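Methylmalonyl-CoA carboxyltransferase 5S subunit (Propionibacterium freudenreichii subsp. shermanii, PDB 1RQB) transfers a carboxyl group from the biotin of the 1.3S subunit to pyruvate, forming oxaloacetate, with one cobalt ion bound in each subunit. Local coordinates at residues M197-K202 / G232-S237; S237-I242 / A269-G274. All blocks are in the same frame, centred on the assembly; numbering follows the deposited sequence.

Both interactions are buried and both use helix 234-243 of the TIM barrel. Interaction 1 joins the start of this helix to loop 197-202, on the cobalt side of the barrel. Interaction 2 joins its later turns to segment 269-274, farther from the centre of the chain. Ser237 belongs to both contacts, but it touches across only the first. The chemistry changes along the helix. Near the metal, a serine hydroxyl grips a loop carbonyl and methyl groups pack beside it. Farther out, the contact is wholly apolar, made by two selenomethionines, two leucines and an isoleucine. The two meet where Glu235 packs on Met271, and both border the second subunit.

Interaction 1. Residues M197-K202 / G232-S237; sequences MAALLK and GVTEVS
Ser237 meets the backbone of loop 197-202 with its whole side chain. Its CB lies 3.5 Å from Leu201 O. Its OG, anti to the carbonyl carbon of Ser237 (chi1 -61°), donates a hydrogen bond of 2.7 Å to the same Leu201 O. The donor approaches at a C=O...donor angle of 130° and is tilted 34° out of the carbonyl plane. OG also comes within 3.1 Å of Lys202 C, so the hydroxyl sits close against the peptide just before helix 203-217, where Lys202 is the N-cap.

Methyl groups fill in beside this bond. Thr234 CG2 lies 3.7 Å from Leu201 O and 3.9 Å from Ala199 CB. Val233 CG2 packs on the same carbonyl at 3.8 Å. Thr234 turns its polar branch elsewhere: OG1 is hydrogen-bonded to His228 O and Asn263 ND2. His228 is a cobalt ligand, and Ala199 CB is about 4 Å from its side chain. The contact thus borders a metal ligand, with the Ala199 side chain about 10 Å from the cobalt ion. The ammonium of Lys202 forms salt bridges to Glu270 and Glu273 of the second subunit.

In the barrel, the contact ties the loop after strand 191-193 to the first turn of helix 234-243. Helix 203-217 packs on Ser237 through Pro203 and Ala206, and helix 313-316 touches Val233 through Phe314.

Interaction 2. Residues S237-I242 / A269-G274; sequences SLMKAI and AEMLEG
The backbones of helix 234-243 and segment 269-274 stay well apart, with the closest CA atoms, those of Met239 and Leu272, separated by 8.3 Å. Helices 234-243 and 265-271 are successive helices of the TIM barrel, following strands 223-225 and 248-251. Side chains bridge the gap, and the contact is entirely apolar.

Met271, a selenomethionine, reaches across to helix 234-243. Its CG lies between the backbone N and the carbonyl carbon (chi1 72°), and the chain beyond is extended. This carries the terminal CE methyl up to the backbone of helix 234-243. There CE lies 4.0 Å from Met239 CA and touches Met239 CB as well. It also meets Ile242 CD1 at 4.2 Å, the two side chains approaching tip to tip.

Met239, also selenomethionine, runs past Met271 in the opposite direction. Its chain starts anti to the backbone N (chi1 179°), then bends at chi2 and chi3. The bend brings both SE and CE against Leu272. Leu238 adds a looser contact through its CB on the Met271 methyl. Leu238 also packs on Leu225 of strand 223-225 and on Cys227, so it links the barrel wall to this contact.

The second subunit borders the same cluster: its Val236 packs on Met239 and Met271. Segment 269-274 therefore takes part in both the apolar contact and the dimer interface. On helix 234-243, Lys240 forms a salt bridge to Glu243 of the second subunit.

Leu272 CD2 completes the cluster, with Met239 SE at 3.9 Å and Ile242 CD1 at 4.0 Å.

Interaction 1. Residues M197-K202 / G232-S237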
# COMPACT_ATOMS: atom_id res chain seq x y z
N MSE A 197 -15.80 -4.34 1.39
CA MSE A 197 -14.91 -5.40 1.87
C MSE A 197 -13.94 -5.86 0.78
O MSE A 197 -12.83 -6.29 1.08
CB MSE A 197 -15.72 -6.60 2.36
CG MSE A 197 -14.85 -7.71 2.93
SE MSE A 197 -15.87 -9.29 3.46
CE MSE A 197 -17.40 -8.41 4.27
N ALA A 198 -14.35 -5.75 -0.49
CA ALA A 198 -13.49 -6.22 -1.58
C ALA A 198 -12.64 -5.10 -2.18
O ALA A 198 -11.90 -5.33 -3.14
CB ALA A 198 -14.35 -6.88 -2.67
N ALA A 199 -12.74 -3.89 -1.63
CA ALA A 199 -11.97 -2.72 -2.10
C ALA A 199 -12.33 -2.38 -3.54
O ALA A 199 -11.47 -2.00 -4.34
CB ALA A 199 -10.46 -2.99 -1.99
N LEU A 200 -13.61 -2.47 -3.86
CA LEU A 200 -14.08 -2.21 -5.23
C LEU A 200 -14.42 -0.73 -5.44
O LEU A 200 -14.62 -0.30 -6.58
CB LEU A 200 -15.33 -3.02 -5.50
CG LEU A 200 -15.16 -4.50 -5.78
CD1 LEU A 200 -16.52 -5.19 -5.72
CD2 LEU A 200 -14.52 -4.67 -7.14
N LEU A 201 -14.50 0.04 -4.36
CA LEU A 201 -14.92 1.44 -4.47
C LEU A 201 -13.79 2.32 -5.04
O LEU A 201 -12.78 2.56 -4.38
CB LEU A 201 -15.36 1.97 -3.10
CG LEU A 201 -15.93 3.40 -3.11
CD1 LEU A 201 -17.27 3.43 -3.85
CD2 LEU A 201 -16.12 3.86 -1.66
N LYS A 202 -13.99 2.79 -6.26
CA LYS A 202 -13.01 3.67 -6.90
C LYS A 202 -13.29 5.12 -6.48
O LYS A 202 -14.35 5.42 -5.94
CB LYS A 202 -13.05 3.52 -8.43
CG LYS A 202 -12.54 2.15 -8.92
CD LYS A 202 -12.53 2.08 -10.43
CE LYS A 202 -11.91 0.79 -10.94
NZ LYS A 202 -11.63 0.89 -12.41
N GLY A 232 -5.63 -1.70 -3.94
CA GLY A 232 -4.70 -0.58 -3.96
C GLY A 232 -5.23 0.77 -4.42
O GLY A 232 -4.43 1.69 -4.57
N VAL A 233 -6.54 0.93 -4.62
CA VAL A 233 -7.05 2.21 -5.13
C VAL A 233 -7.84 2.99 -4.06
O VAL A 233 -8.13 4.17 -4.26
CB VAL A 233 -8.06 2.02 -6.32
CG1 VAL A 233 -7.52 1.00 -7.35
CG2 VAL A 233 -9.43 1.53 -5.81
N THR A 234 -8.14 2.37 -2.93
CA THR A 234 -9.08 3.00 -1.98
C THR A 234 -8.50 4.13 -1.12
O THR A 234 -9.28 4.87 -0.52
CB THR A 234 -9.76 1.95 -1.09
OG1 THR A 234 -8.77 1.27 -0.31
CG2 THR A 234 -10.53 0.94 -1.96
N GLU A 235 -7.19 4.31 -1.00
CA GLU A 235 -6.80 5.47 -0.18
C GLU A 235 -7.16 6.73 -0.96
O GLU A 235 -7.50 7.77 -0.40
CB GLU A 235 -5.32 5.45 0.18
CG GLU A 235 -4.97 6.58 1.15
CD GLU A 235 -3.61 6.41 1.78
OE1 GLU A 235 -3.40 5.43 2.52
OE2 GLU A 235 -2.73 7.26 1.53
N VAL A 236 -7.10 6.65 -2.29
CA VAL A 236 -7.49 7.81 -3.09
C VAL A 236 -9.01 7.98 -2.97
O VAL A 236 -9.52 9.10 -2.97
CB VAL A 236 -7.10 7.62 -4.55
CG1 VAL A 236 -7.49 8.87 -5.36
CG2 VAL A 236 -5.59 7.39 -4.64
N SER A 237 -9.73 6.86 -2.84
CA SER A 237 -11.19 6.91 -2.67
C SER A 237 -11.52 7.60 -1.34
O SER A 237 -12.47 8.36 -1.26
CB SER A 237 -11.78 5.49 -2.70
OG SER A 237 -11.51 4.88 -3.96

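Interaction 2. Residues S237-I242 / A269-G274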
# COMPACT_ATOMS: atom_id res chain seq x y z
N SER A 237 -9.73 6.86 -2.84
CA SER A 237 -11.19 6.91 -2.67
C SER A 237 -11.52 7.60 -1.34
O SER A 237 -12.47 8.36 -1.26
CB SER A 237 -11.78 5.49 -2.70
OG SER A 237 -11.51 4.88 -3.96
N LEU A 238 -10.74 7.32 -0.30
CA LEU A 238 -10.96 7.98 1.00
C LEU A 238 -10.80 9.49 0.84
O LEU A 238 -11.59 10.27 1.37
CB LEU A 238 -9.95 7.49 2.04
CG LEU A 238 -10.39 6.37 2.98
CD1 LEU A 238 -10.87 5.18 2.20
CD2 LEU A 238 -9.24 5.99 3.90
N MSE A 239 -9.78 9.92 0.10
CA MSE A 239 -9.56 11.36 -0.10
C MSE A 239 -10.77 11.96 -0.84
O MSE A 239 -11.26 13.02 -0.47
CB MSE A 239 -8.29 11.62 -0.92
CG MSE A 239 -8.02 13.10 -1.19
SE MSE A 239 -7.50 14.10 0.44
CE MSE A 239 -9.14 15.01 0.78
N LYS A 240 -11.24 11.28 -1.88
CA LYS A 240 -12.42 11.76 -2.63
C LYS A 240 -13.67 11.74 -1.75
O LYS A 240 -14.54 12.59 -1.88
CB LYS A 240 -12.64 10.91 -3.90
CG LYS A 240 -11.63 11.22 -4.99
CD LYS A 240 -11.80 12.67 -5.38
CE LYS A 240 -10.78 13.12 -6.40
NZ LYS A 240 -10.87 14.60 -6.57
N ALA A 241 -13.76 10.75 -0.86
CA ALA A 241 -14.93 10.67 0.02
C ALA A 241 -14.91 11.85 0.99
O ALA A 241 -15.95 12.42 1.33
CB ALA A 241 -14.93 9.34 0.80
N ILE A 242 -13.72 12.24 1.42
CA ILE A 242 -13.58 13.38 2.34
C ILE A 242 -13.96 14.66 1.58
O ILE A 242 -14.63 15.53 2.12
CB ILE A 242 -12.13 13.46 2.89
CG1 ILE A 242 -11.93 12.31 3.89
CG2 ILE A 242 -11.87 14.83 3.55
CD1 ILE A 242 -10.48 12.08 4.29
N ALA A 269 -3.98 10.22 8.14
CA ALA A 269 -3.94 11.48 8.90
C ALA A 269 -2.93 12.45 8.29
O ALA A 269 -3.21 13.64 8.14
CB ALA A 269 -3.58 11.21 10.37
N GLU A 270 -1.74 11.95 7.93
CA GLU A 270 -0.69 12.82 7.39
C GLU A 270 -1.02 13.39 6.01
O GLU A 270 -0.65 14.52 5.70
CB GLU A 270 0.64 12.06 7.30
CG GLU A 270 1.19 11.63 8.64
CD GLU A 270 2.12 12.65 9.27
OE1 GLU A 270 2.15 13.83 8.82
OE2 GLU A 270 2.84 12.28 10.22
N MSE A 271 -1.72 12.63 5.17
CA MSE A 271 -1.99 13.08 3.80
C MSE A 271 -2.89 14.32 3.76
O MSE A 271 -2.97 14.98 2.73
CB MSE A 271 -2.67 11.97 3.00
CG MSE A 271 -4.12 11.71 3.39
SE MSE A 271 -4.99 10.27 2.34
CE MSE A 271 -6.86 10.66 2.72
N LEU A 272 -3.58 14.65 4.85
CA LEU A 272 -4.52 15.79 4.82
C LEU A 272 -3.85 17.14 5.08
O LEU A 272 -4.50 18.18 4.93
CB LEU A 272 -5.63 15.58 5.86
CG LEU A 272 -6.51 14.35 5.66
CD1 LEU A 272 -7.54 14.26 6.80
CD2 LEU A 272 -7.20 14.44 4.31
N GLU A 273 -2.57 17.16 5.45
CA GLU A 273 -1.91 18.43 5.80
C GLU A 273 -1.98 19.46 4.68
O GLU A 273 -1.57 19.20 3.54
CB GLU A 273 -0.45 18.18 6.20
CG GLU A 273 0.30 19.46 6.58
CD GLU A 273 1.68 19.20 7.17
OE1 GLU A 273 2.31 18.18 6.80
OE2 GLU A 273 2.14 20.02 8.00
N GLY A 274 -2.51 20.63 5.02
CA GLY A 274 -2.66 21.73 4.08
C GLY A 274 -3.87 21.72 3.15
O GLY A 274 -4.03 22.65 2.36